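Local coordinates for hexapeptide transferase family protein (Anaplasma phagocytophilum, PDB 3IXC), which binds magnesium ions at the subunit interfaces of a trimer of parallel beta helices and is probably a transferase, though its reaction is not established, at residues Ala58-Gly63 against Ile73-Gly78; Asp83-His88 against Val102-Ser107; Thr96-Phe101 against Cys108-Cys113; Ala119-Gly124 against Ala131-Gly136; Met123-Met128 against Ala141-Thr146. All coordinates share one frame; numbering follows the deposited sequence. Where two conformers were deposited one is given.

Contact 1: residues Ala58-Gly63 against Ile73-Gly78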
# COMPACT_ATOMS: atom_id res chain seq x y z
N ALA A 58 15.71 -4.65 -15.36
CA ALA A 58 14.68 -4.08 -14.49
C ALA A 58 14.47 -4.99 -13.28
O ALA A 58 14.85 -6.16 -13.30
CB ALA A 58 13.38 -3.87 -15.25
N SER A 59 13.86 -4.45 -12.24
CA SER A 59 13.52 -5.25 -11.07
C SER A 59 12.15 -4.84 -10.55
O SER A 59 11.88 -3.65 -10.29
CB SER A 59 14.61 -5.18 -9.98
OG SER A 59 14.94 -3.85 -9.59
N ILE A 60 11.28 -5.83 -10.44
CA ILE A 60 9.89 -5.64 -10.03
C ILE A 60 9.73 -6.40 -8.72
O ILE A 60 9.90 -7.62 -8.69
CB ILE A 60 8.92 -6.17 -11.12
CG1 ILE A 60 9.28 -5.60 -12.51
CG2 ILE A 60 7.47 -5.92 -10.74
CD1 ILE A 60 9.18 -4.06 -12.63
N TRP A 61 9.43 -5.67 -7.65
CA TRP A 61 9.60 -6.18 -6.29
C TRP A 61 8.35 -6.82 -5.68
O TRP A 61 7.33 -7.00 -6.35
CB TRP A 61 10.25 -5.08 -5.41
CG TRP A 61 11.65 -4.84 -5.91
CD1 TRP A 61 12.04 -4.00 -6.94
CD2 TRP A 61 12.83 -5.53 -5.49
NE1 TRP A 61 13.41 -4.12 -7.15
CE2 TRP A 61 13.91 -5.05 -6.28
CE3 TRP A 61 13.09 -6.51 -4.52
CZ2 TRP A 61 15.23 -5.51 -6.11
CZ3 TRP A 61 14.40 -6.96 -4.35
CH2 TRP A 61 15.45 -6.45 -5.15
N TYR A 62 8.47 -7.24 -4.42
CA TYR A 62 7.45 -8.06 -3.79
C TYR A 62 6.12 -7.34 -3.71
O TYR A 62 6.07 -6.17 -3.34
CB TYR A 62 7.91 -8.47 -2.40
CG TYR A 62 9.11 -9.39 -2.44
CD1 TYR A 62 8.93 -10.76 -2.64
CD2 TYR A 62 10.40 -8.89 -2.30
CE1 TYR A 62 10.03 -11.62 -2.70
CE2 TYR A 62 11.51 -9.75 -2.36
CZ TYR A 62 11.31 -11.11 -2.56
OH TYR A 62 12.39 -11.96 -2.61
N GLY A 63 5.05 -8.04 -4.08
CA GLY A 63 3.70 -7.50 -3.98
C GLY A 63 3.35 -6.40 -4.96
O GLY A 63 2.28 -5.79 -4.86
N ILE A 73 1.59 -0.97 -20.30
CA ILE A 73 2.60 -0.47 -19.38
C ILE A 73 3.96 -0.83 -19.96
O ILE A 73 4.21 -1.97 -20.33
CB ILE A 73 2.45 -1.10 -17.97
CG1 ILE A 73 1.08 -0.75 -17.37
CG2 ILE A 73 3.58 -0.62 -17.04
CD1 ILE A 73 0.69 -1.63 -16.16
N GLU A 74 4.84 0.17 -20.05
CA GLU A 74 6.20 -0.06 -20.53
C GLU A 74 7.17 0.30 -19.43
O GLU A 74 7.06 1.36 -18.82
CB GLU A 74 6.48 0.77 -21.78
CG GLU A 74 5.57 0.42 -22.97
CD GLU A 74 5.82 1.30 -24.18
OE1 GLU A 74 6.45 2.37 -24.04
OE2 GLU A 74 5.38 0.91 -25.28
N VAL A 75 8.11 -0.61 -19.15
CA VAL A 75 9.12 -0.39 -18.12
C VAL A 75 10.50 -0.54 -18.75
O VAL A 75 10.89 -1.64 -19.17
CB VAL A 75 8.96 -1.37 -16.95
CG1 VAL A 75 10.03 -1.13 -15.88
CG2 VAL A 75 7.53 -1.28 -16.34
N GLY A 76 11.25 0.55 -18.78
CA GLY A 76 12.55 0.58 -19.45
C GLY A 76 13.66 -0.17 -18.72
O GLY A 76 13.52 -0.55 -17.55
N GLU A 77 14.76 -0.37 -19.44
CA GLU A 77 15.97 -0.99 -18.92
C GLU A 77 16.41 -0.38 -17.59
O GLU A 77 16.40 0.84 -17.44
CB GLU A 77 17.10 -0.83 -19.95
CG GLU A 77 18.49 -1.17 -19.43
CD GLU A 77 19.61 -0.86 -20.42
OE1 GLU A 77 19.33 -0.36 -21.54
OE2 GLU A 77 20.78 -1.10 -20.07
N GLY A 78 16.80 -1.23 -16.64
CA GLY A 78 17.47 -0.78 -15.42
C GLY A 78 16.57 -0.07 -14.42
O GLY A 78 17.06 0.60 -13.52
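This is a small apolar packing contact inside a corner of the beta helix, where Ala58, just before strand 59-60, and Ile60 within it meet Val75 at the end of strand 72-75. The CG1 methyl of Val75 serves both partners, lying 4.4 Å from Ala58 CB and 4.5 Å from Ile60 CD1. That methyl stands anti to the backbone N (chi1 180°), while Ile60 bends at chi1 and again at chi2 (-62°), which brings CD1 nearer to Val75 than the base of the side chain. The chain here winds as the left-handed parallel beta helix of the gamma-carbonic anhydrase-like family, and the two strands belong to different faces of the prism in successive coils. Ile54 and Ile81, from strands on two of the faces, touch both Ile60 and Val75. At the corner after strand 72-75, Ala58 CB comes 4.0 Å from Gly76 O, and the backbones draw closest where Ala58 N lies 3.8 Å from the N of Gly78, which turns with a positive phi. On the outer side, Trp61 NE1 makes a weak hydrogen bond of 2.9 Å to Ser59 OG, and its ring forms a cation-pi contact with Arg67 of the second subunit.

Contact 2: residues Asp83-His88 against Val102-Ser107. With MG (magnesium ion), chain B; MG (magnesium ion), chain C.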
# COMPACT_ATOMS: atom_id res chain seq x y z
N ASP A 83 8.47 -2.44 -3.66
CA ASP A 83 7.48 -3.37 -3.11
C ASP A 83 6.11 -2.76 -2.92
O ASP A 83 5.99 -1.62 -2.46
CB ASP A 83 7.97 -3.93 -1.77
CG ASP A 83 9.47 -4.17 -1.77
OD1 ASP A 83 9.90 -5.34 -1.81
OD2 ASP A 83 10.22 -3.16 -1.76
N ASN A 84 5.09 -3.54 -3.28
CA ASN A 84 3.68 -3.16 -3.08
C ASN A 84 3.22 -1.96 -3.90
O ASN A 84 2.15 -1.42 -3.64
CB ASN A 84 3.36 -2.97 -1.58
CG ASN A 84 3.26 -4.30 -0.83
OD1 ASN A 84 3.42 -5.37 -1.42
ND2 ASN A 84 2.97 -4.23 0.47
N THR A 85 4.00 -1.55 -4.89
CA THR A 85 3.55 -0.52 -5.84
C THR A 85 2.48 -1.08 -6.78
O THR A 85 2.53 -2.25 -7.16
CB THR A 85 4.74 0.06 -6.61
OG1 THR A 85 5.51 0.86 -5.71
CG2 THR A 85 4.29 0.93 -7.79
N VAL A 86 1.51 -0.25 -7.15
CA VAL A 86 0.47 -0.62 -8.11
C VAL A 86 0.58 0.31 -9.31
O VAL A 86 0.68 1.53 -9.15
CB VAL A 86 -0.94 -0.51 -7.49
CG1 VAL A 86 -2.02 -0.84 -8.54
CG2 VAL A 86 -1.06 -1.46 -6.29
N VAL A 87 0.59 -0.28 -10.50
CA VAL A 87 0.60 0.50 -11.74
C VAL A 87 -0.62 0.08 -12.56
O VAL A 87 -0.81 -1.11 -12.83
CB VAL A 87 1.89 0.26 -12.57
CG1 VAL A 87 1.88 1.12 -13.84
CG2 VAL A 87 3.13 0.56 -11.73
N HIS A 88 -1.45 1.06 -12.91
CA HIS A 88 -2.70 0.80 -13.65
C HIS A 88 -3.33 2.10 -14.15
O HIS A 88 -3.14 3.16 -13.56
CB HIS A 88 -3.71 0.05 -12.77
CG HIS A 88 -4.96 -0.33 -13.49
ND1 HIS A 88 -6.18 0.26 -13.23
CD2 HIS A 88 -5.18 -1.21 -14.49
CE1 HIS A 88 -7.10 -0.26 -14.03
NE2 HIS A 88 -6.52 -1.15 -14.81
N VAL A 102 14.93 4.29 -13.90
CA VAL A 102 13.96 4.98 -13.06
C VAL A 102 13.88 4.25 -11.72
O VAL A 102 13.97 3.02 -11.67
CB VAL A 102 12.56 5.00 -13.73
CG1 VAL A 102 11.47 5.44 -12.75
CG2 VAL A 102 12.56 5.94 -14.94
N THR A 103 13.72 5.02 -10.64
CA THR A 103 13.50 4.45 -9.31
C THR A 103 12.08 4.81 -8.87
O THR A 103 11.74 6.00 -8.81
CB THR A 103 14.52 4.98 -8.28
OG1 THR A 103 15.84 4.49 -8.61
CG2 THR A 103 14.17 4.51 -6.86
N ILE A 104 11.27 3.78 -8.61
CA ILE A 104 9.95 3.97 -8.02
C ILE A 104 9.94 3.32 -6.65
O ILE A 104 10.12 2.11 -6.51
CB ILE A 104 8.82 3.43 -8.93
CG1 ILE A 104 8.78 4.22 -10.24
CG2 ILE A 104 7.45 3.51 -8.21
CD1 ILE A 104 8.42 3.40 -11.46
N GLY A 105 9.76 4.16 -5.62
CA GLY A 105 9.81 3.70 -4.24
C GLY A 105 8.67 2.79 -3.82
O GLY A 105 7.72 2.54 -4.58
N HIS A 106 8.75 2.28 -2.59
CA HIS A 106 7.74 1.32 -2.11
C HIS A 106 6.36 1.94 -2.12
O HIS A 106 6.21 3.13 -1.84
CB HIS A 106 8.02 0.87 -0.67
CG HIS A 106 9.47 0.61 -0.38
ND1 HIS A 106 10.10 -0.57 -0.72
CD2 HIS A 106 10.39 1.37 0.25
CE1 HIS A 106 11.36 -0.51 -0.33
NE2 HIS A 106 11.57 0.66 0.26
N SER A 107 5.37 1.11 -2.42
CA SER A 107 3.96 1.45 -2.16
C SER A 107 3.52 2.74 -2.85
O SER A 107 2.78 3.55 -2.28
CB SER A 107 3.69 1.50 -0.66
OG SER A 107 4.02 0.26 -0.06
MG MG B . -6.77 2.11 -11.99
MG MG C . 13.89 1.02 0.42
O HOH W 1 -8.69 1.67 -11.96
O HOH W 2 14.77 1.13 -1.33
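Asp83 OD2 is gripped from two subunits: His106 ND1 donates to it at 2.8 Å, and Arg67 of the second subunit forms a salt bridge to it through NH1. This is a His-carboxylate pair in the second shell of an intersubunit metal site of the kind known from left-handed beta helices of the gamma-carbonic anhydrase type. The carboxylate oxygen lies at the edge of the imidazole, only 2° from the ring plane, but ND1 reaches it on the anti side and the N-H points somewhat off line (136°). Both side chains point the same way, with carboxylate and ring 27° apart. Held through ND1, the ring turns NE2 to a magnesium ion at 2.4 Å, whose other ligands are a water and His88 and His111 of the second subunit. His88 does the converse at the far end of 83-88: its ND1 binds another magnesium ion, and NE2 is hydrogen-bonded to Asp69. Ser107 N donates to Asp83 O at 2.8 Å, and Ser107 OG lies against Asn84 CB at 3.6 Å. On the inner side, the Thr85 and Ile104 side chains cross at about a right angle, their CG2 methyls 4.1 Å apart.

Contact 3: residues Thr96-Phe101 against Cys108-Cys113. With MG (magnesium ion), chain B.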
# COMPACT_ATOMS: atom_id res chain seq x y z
N THR A 96 0.93 3.84 -19.53
CA THR A 96 1.97 4.19 -18.56
C THR A 96 3.31 3.85 -19.18
O THR A 96 3.58 2.68 -19.50
CB THR A 96 1.80 3.42 -17.24
OG1 THR A 96 0.50 3.69 -16.71
CG2 THR A 96 2.86 3.85 -16.21
N VAL A 97 4.14 4.87 -19.39
CA VAL A 97 5.44 4.69 -20.03
C VAL A 97 6.50 5.12 -19.03
O VAL A 97 6.54 6.28 -18.63
CB VAL A 97 5.56 5.52 -21.33
CG1 VAL A 97 6.96 5.37 -21.93
CG2 VAL A 97 4.49 5.08 -22.34
N ILE A 98 7.31 4.15 -18.61
CA ILE A 98 8.36 4.37 -17.62
C ILE A 98 9.69 4.13 -18.31
O ILE A 98 9.90 3.07 -18.92
CB ILE A 98 8.18 3.44 -16.40
CG1 ILE A 98 6.81 3.70 -15.75
CG2 ILE A 98 9.31 3.66 -15.38
CD1 ILE A 98 6.33 2.60 -14.80
N GLY A 99 10.56 5.13 -18.24
CA GLY A 99 11.84 5.10 -18.97
C GLY A 99 12.89 4.22 -18.32
O GLY A 99 12.56 3.31 -17.54
N LYS A 100 14.14 4.49 -18.66
CA LYS A 100 15.29 3.71 -18.23
C LYS A 100 15.86 4.24 -16.93
O LYS A 100 15.85 5.45 -16.69
CB LYS A 100 16.39 3.76 -19.30
CG LYS A 100 15.97 3.29 -20.67
CD LYS A 100 17.16 3.41 -21.60
CE LYS A 100 16.78 3.19 -23.04
NZ LYS A 100 17.95 3.43 -23.93
N PHE A 101 16.37 3.34 -16.09
CA PHE A 101 17.07 3.73 -14.85
C PHE A 101 16.22 4.61 -13.95
O PHE A 101 16.71 5.55 -13.32
CB PHE A 101 18.44 4.35 -15.18
CG PHE A 101 19.29 3.47 -16.05
CD1 PHE A 101 19.83 2.29 -15.54
CD2 PHE A 101 19.51 3.79 -17.38
CE1 PHE A 101 20.60 1.45 -16.35
CE2 PHE A 101 20.28 2.97 -18.19
CZ PHE A 101 20.83 1.80 -17.68
N CYS A 108 4.00 2.92 -4.08
CA CYS A 108 3.51 3.99 -4.94
C CYS A 108 2.26 3.55 -5.69
O CYS A 108 1.95 2.36 -5.74
CB CYS A 108 4.59 4.42 -5.93
SG CYS A 108 5.91 5.38 -5.15
N ILE A 109 1.54 4.51 -6.26
CA ILE A 109 0.46 4.21 -7.19
C ILE A 109 0.73 5.05 -8.43
O ILE A 109 0.84 6.28 -8.34
CB ILE A 109 -0.96 4.55 -6.64
CG1 ILE A 109 -1.16 4.02 -5.22
CG2 ILE A 109 -2.04 3.96 -7.57
CD1 ILE A 109 -2.41 4.59 -4.52
N LEU A 110 0.89 4.39 -9.57
CA LEU A 110 1.15 5.08 -10.85
C LEU A 110 -0.00 4.81 -11.79
O LEU A 110 -0.35 3.65 -12.02
CB LEU A 110 2.46 4.59 -11.49
CG LEU A 110 3.72 4.59 -10.62
CD1 LEU A 110 4.91 4.05 -11.42
CD2 LEU A 110 4.00 5.98 -10.09
N HIS A 111 -0.58 5.89 -12.31
CA HIS A 111 -1.75 5.88 -13.21
C HIS A 111 -1.60 6.71 -14.51
O HIS A 111 -1.40 7.89 -14.46
CB HIS A 111 -2.92 6.52 -12.48
CG HIS A 111 -4.03 5.60 -12.20
ND1 HIS A 111 -5.34 5.92 -12.46
CD2 HIS A 111 -4.04 4.36 -11.68
CE1 HIS A 111 -6.10 4.91 -12.08
NE2 HIS A 111 -5.33 3.96 -11.61
N ALA A 112 -1.93 6.14 -15.62
CA ALA A 112 -1.52 6.58 -16.98
C ALA A 112 -0.56 7.77 -17.08
O ALA A 112 -0.90 8.83 -17.62
CB ALA A 112 -2.77 6.83 -17.84
N CYS A 113 0.66 7.59 -16.58
CA CYS A 113 1.65 8.66 -16.54
C CYS A 113 2.87 8.35 -17.39
O CYS A 113 3.03 7.23 -17.89
CB CYS A 113 2.07 8.95 -15.09
SG CYS A 113 2.77 7.52 -14.21
MG MG B . -6.77 2.11 -11.99
O HOH W 1 -8.69 1.67 -11.96
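Leu110 is the first residue of 108-113 to meet 96-101, and it does so through one methyl: its CD1 lies 3.9 Å from Ile98 CD1. The two side chains cross at about a right angle and meet through these CD1 methyls. In Leu110, CG is anti to the carbonyl carbon (chi1 -52°), and in Ile98 the chain runs extended from CG1 (chi2 163°), which carries CD1 toward Leu110. Ile104 touches both residues from a third strand, and Val127 covers Leu110 from the next coil. His111 turns its side chain the other way, outward, where NE2 binds a magnesium ion at 2.4 Å together with His88, a water and His106 of the third subunit. Successive residues of this extended coil of the left-handed parallel beta helix thus face the core (Leu110) and the metal (His111); the backbone then turns a corner. At Ala112, CA lies 3.5 Å from Thr96 OG1. At Cys113 the chain enters the face that holds strand 96-98. Cys113 O accepts a hydrogen bond from Val97 N at 3.0 Å, with an N-H...O angle of 158° and the donor nearly along the C=O axis. The same oxygen has Thr96 CA at 3.3 Å in a CA-H...O contact. Val97 also pairs with Leu115, so this bond begins the parallel pairing of strands 96-98 and 114-115. Cys113 SG lies 4.2 Å from Thr96 CG2, and Val127 packs on the same cysteine.

Contact 4: residues Ala119-Gly124 against Ala131-Gly136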
# COMPACT_ATOMS: atom_id res chain seq x y z
N ALA A 119 14.07 9.37 -13.77
CA ALA A 119 13.06 9.90 -12.84
C ALA A 119 13.12 9.12 -11.52
O ALA A 119 13.46 7.93 -11.51
CB ALA A 119 11.66 9.81 -13.43
N PHE A 120 12.80 9.80 -10.43
CA PHE A 120 12.88 9.19 -9.09
C PHE A 120 11.58 9.54 -8.38
O PHE A 120 11.29 10.72 -8.14
CB PHE A 120 14.09 9.74 -8.33
CG PHE A 120 14.39 9.05 -7.02
CD1 PHE A 120 15.52 8.23 -6.90
CD2 PHE A 120 13.56 9.21 -5.91
CE1 PHE A 120 15.82 7.59 -5.70
CE2 PHE A 120 13.85 8.57 -4.69
CZ PHE A 120 14.98 7.76 -4.58
N VAL A 121 10.80 8.51 -8.06
CA VAL A 121 9.52 8.70 -7.39
C VAL A 121 9.65 8.21 -5.96
O VAL A 121 9.82 7.01 -5.72
CB VAL A 121 8.37 7.94 -8.11
CG1 VAL A 121 7.04 8.17 -7.39
CG2 VAL A 121 8.27 8.38 -9.56
N GLY A 122 9.60 9.14 -5.01
CA GLY A 122 9.76 8.82 -3.60
C GLY A 122 8.68 7.86 -3.13
O GLY A 122 7.57 7.88 -3.63
N MET A 123 9.05 6.99 -2.18
CA MET A 123 8.12 6.00 -1.65
C MET A 123 6.79 6.62 -1.21
O MET A 123 6.76 7.75 -0.70
CB MET A 123 8.76 5.25 -0.48
CG MET A 123 9.10 6.12 0.73
SD MET A 123 10.10 5.16 1.87
CE MET A 123 10.45 6.32 3.16
N GLY A 124 5.70 5.88 -1.41
CA GLY A 124 4.39 6.32 -0.94
C GLY A 124 3.79 7.46 -1.74
O GLY A 124 2.90 8.17 -1.24
N ALA A 131 -0.00 12.88 -15.86
CA ALA A 131 1.17 13.52 -15.27
C ALA A 131 2.44 13.07 -16.00
O ALA A 131 2.50 11.97 -16.54
CB ALA A 131 1.27 13.24 -13.77
N VAL A 132 3.44 13.95 -16.04
CA VAL A 132 4.70 13.66 -16.71
C VAL A 132 5.83 14.04 -15.77
O VAL A 132 5.83 15.13 -15.20
CB VAL A 132 4.85 14.47 -18.03
CG1 VAL A 132 6.25 14.26 -18.64
CG2 VAL A 132 3.76 14.08 -19.03
N MET A 133 6.80 13.14 -15.61
CA MET A 133 8.08 13.51 -15.04
C MET A 133 9.11 13.49 -16.17
O MET A 133 9.29 12.47 -16.84
CB MET A 133 8.48 12.57 -13.90
CG MET A 133 7.59 12.72 -12.68
SD MET A 133 8.10 11.69 -11.30
CE MET A 133 9.65 12.48 -10.84
N GLU A 134 9.74 14.63 -16.41
CA GLU A 134 10.79 14.69 -17.42
C GLU A 134 12.02 13.91 -16.95
O GLU A 134 12.13 13.55 -15.77
CB GLU A 134 11.15 16.14 -17.74
CG GLU A 134 9.98 16.90 -18.39
CD GLU A 134 10.38 18.27 -18.88
OE1 GLU A 134 11.46 18.77 -18.50
OE2 GLU A 134 9.59 18.85 -19.67
N GLU A 135 12.93 13.64 -17.87
CA GLU A 135 14.17 12.95 -17.54
C GLU A 135 14.84 13.62 -16.34
O GLU A 135 14.91 14.84 -16.26
CB GLU A 135 15.10 12.96 -18.77
CG GLU A 135 16.54 12.50 -18.52
CD GLU A 135 17.42 13.56 -17.87
OE1 GLU A 135 17.32 14.76 -18.24
OE2 GLU A 135 18.24 13.18 -17.00
N GLY A 136 15.32 12.82 -15.39
CA GLY A 136 16.15 13.35 -14.31
C GLY A 136 15.44 14.33 -13.39
O GLY A 136 16.03 15.34 -12.98
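Met133 carries the apolar part of this contact, reaching from strand 132-133 across the interior of the beta helix to strand 120-121. Its SD lies 3.7 Å from Val121 CG2, and its terminal CE is 4.2 Å from Ala119 CB. The side chain leaves the backbone with CG anti to the carbonyl carbon and stays extended at chi2, then bends at chi3 (69°). That last bend swings CE along strand 120-121 while SD remains against the valine. Val121 and Met133 cross obliquely, and SD meets the CG2 methyl of Val121. Val151 on the adjacent strand and Leu145 on another face also touch Met133 within this left-handed parallel beta helix.

Contacts between carbon and polar backbone form a second group. Met133 CE rests 3.6 Å from Phe120 O, a methyl placed against a carbonyl oxygen whose residue is paired through its backbone with Ser137 and Leu139. Ala119 CB stands 4.4 Å from Glu134 O, which receives a hydrogen bond from Ser137 OG.

The backbones approach most closely where the coil turns the corner: Gly136 adopts a positive phi there, and its N comes 4.0 Å from Ala119 N. The polar and aromatic ends lead elsewhere: Glu134 OE1 accepts a hydrogen bond from Ser153 N, and Phe120 packs on helix 170-188 through Leu176 and Ser179. The contact is therefore held mainly by van der Waals packing, and the bent thioether lets one side chain meet both a methyl and a carbonyl oxygen; no hydrogen bond joins the segments.

Contact 5: residues Met123-Met128 against Ala141-Thr146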
# COMPACT_ATOMS: atom_id res chain seq x y z
N MET A 123 9.05 6.99 -2.18
CA MET A 123 8.12 6.00 -1.65
C MET A 123 6.79 6.62 -1.21
O MET A 123 6.76 7.75 -0.70
CB MET A 123 8.76 5.25 -0.48
CG MET A 123 9.10 6.12 0.73
SD MET A 123 10.10 5.16 1.87
CE MET A 123 10.45 6.32 3.16
N GLY A 124 5.70 5.88 -1.41
CA GLY A 124 4.39 6.32 -0.94
C GLY A 124 3.79 7.46 -1.74
O GLY A 124 2.90 8.17 -1.24
N SER A 125 4.25 7.63 -2.98
CA SER A 125 3.72 8.69 -3.86
C SER A 125 2.65 8.17 -4.81
O SER A 125 2.59 6.98 -5.12
CB SER A 125 4.84 9.34 -4.68
OG SER A 125 5.75 10.04 -3.84
N ILE A 126 1.80 9.08 -5.26
CA ILE A 126 0.72 8.79 -6.21
C ILE A 126 0.95 9.70 -7.40
O ILE A 126 1.13 10.90 -7.24
CB ILE A 126 -0.67 9.08 -5.60
CG1 ILE A 126 -0.89 8.23 -4.33
CG2 ILE A 126 -1.78 8.85 -6.64
CD1 ILE A 126 -2.19 8.58 -3.58
N VAL A 127 0.99 9.11 -8.60
CA VAL A 127 1.16 9.88 -9.84
C VAL A 127 -0.09 9.63 -10.68
O VAL A 127 -0.37 8.48 -11.06
CB VAL A 127 2.44 9.48 -10.61
CG1 VAL A 127 2.62 10.35 -11.85
CG2 VAL A 127 3.67 9.63 -9.70
N MET A 128 -0.82 10.71 -10.98
CA MET A 128 -2.15 10.62 -11.60
C MET A 128 -2.09 10.62 -13.12
O MET A 128 -1.04 10.92 -13.71
CB MET A 128 -3.05 11.76 -11.10
CG MET A 128 -3.25 11.83 -9.59
SD MET A 128 -4.38 10.61 -8.89
CE MET A 128 -5.94 11.15 -9.58
N ALA A 141 9.14 11.68 -1.20
CA ALA A 141 8.29 10.68 -0.56
C ALA A 141 6.93 11.27 -0.21
O ALA A 141 6.83 12.42 0.23
CB ALA A 141 8.95 10.13 0.69
N GLY A 142 5.88 10.48 -0.42
CA GLY A 142 4.54 10.84 0.02
C GLY A 142 3.87 11.92 -0.80
O GLY A 142 2.91 12.54 -0.34
N SER A 143 4.35 12.15 -2.02
CA SER A 143 3.77 13.18 -2.88
C SER A 143 2.52 12.69 -3.61
O SER A 143 2.34 11.49 -3.80
CB SER A 143 4.76 13.64 -3.94
OG SER A 143 5.92 14.21 -3.35
N LEU A 144 1.68 13.65 -4.01
CA LEU A 144 0.51 13.38 -4.84
C LEU A 144 0.60 14.28 -6.07
O LEU A 144 0.26 15.47 -6.00
CB LEU A 144 -0.78 13.66 -4.05
CG LEU A 144 -2.11 13.68 -4.81
CD1 LEU A 144 -2.36 12.35 -5.50
CD2 LEU A 144 -3.27 14.04 -3.90
N LEU A 145 1.09 13.72 -7.17
CA LEU A 145 1.25 14.49 -8.41
C LEU A 145 -0.03 14.38 -9.22
O LEU A 145 -0.37 13.30 -9.72
CB LEU A 145 2.46 13.98 -9.22
CG LEU A 145 2.84 14.80 -10.46
CD1 LEU A 145 3.22 16.23 -10.09
CD2 LEU A 145 3.98 14.13 -11.23
N THR A 146 -0.74 15.50 -9.34
CA THR A 146 -2.11 15.48 -9.86
C THR A 146 -2.15 15.46 -11.39
O THR A 146 -1.12 15.59 -12.05
CB THR A 146 -2.95 16.64 -9.28
OG1 THR A 146 -2.32 17.89 -9.59
CG2 THR A 146 -3.05 16.50 -7.76
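Ile126 and Leu144 lie side by side on one face of the parallel sheet, and Val127 and Leu145 pair in the same way on the other face; the facing strand edges are joined by backbone hydrogen bonds. The segments are corresponding parts of successive coils of the left-handed beta helix, running 2° apart. On the outer face, Leu144 CD1 approaches Ile126 CB at 3.7 Å, and the third subunit covers this surface with Met123 on Ile126 and Ala141 on Leu144. On the inner face, Val127 CG1 meets Leu145 CD2 at 4.1 Å, and Leu139 touches both residues. Between the strands the bonding follows parallel register: Ser143 O accepts a hydrogen bond from Ile126 N at 2.9 Å, Ile126 O one from Leu145 N at 2.8 Å, and Leu145 O one from Met128 N at 2.9 Å. The last two donors sit almost in line with the carbonyls they meet. The preceding corners stack as well, Gly124 and Gly142 sharing nearly the same positive-phi conformation, with Gly142 N donating to Met123 O at 2.9 Å. Beyond the glycines the linkage passes to a side chain. Ser125 OG, placed beside its own backbone N by chi1 -65°, bonds to Gly122 O, the carbonyl three residues earlier in its own coil, and also accepts the N-H of Ser143 from the next coil, with N at 3.1 Å.

Contacts 1 to 4 join strands on different faces of the helix, whereas contact 5 stacks two coils on one face. Contacts 2 and 3 bear on the metal sites: their centres lie 9 Å apart, they share a magnesium ion, and Val86 O and Leu110 N, 2.9 Å apart, probably hydrogen-bond between them. Contact 1 precedes contact 2, with Tyr62 O 2.8 Å from Asn84 N. Further along, Ile109 O lies 2.8 Å from Val127 N, which connects contact 3 to contact 5. Contacts 4 and 5 share Met123 and Gly124, and the Met123 side chain is about 6 Å from a bound magnesium ion. Contacts 1 and 5, with centres about 18 Å apart, do not touch.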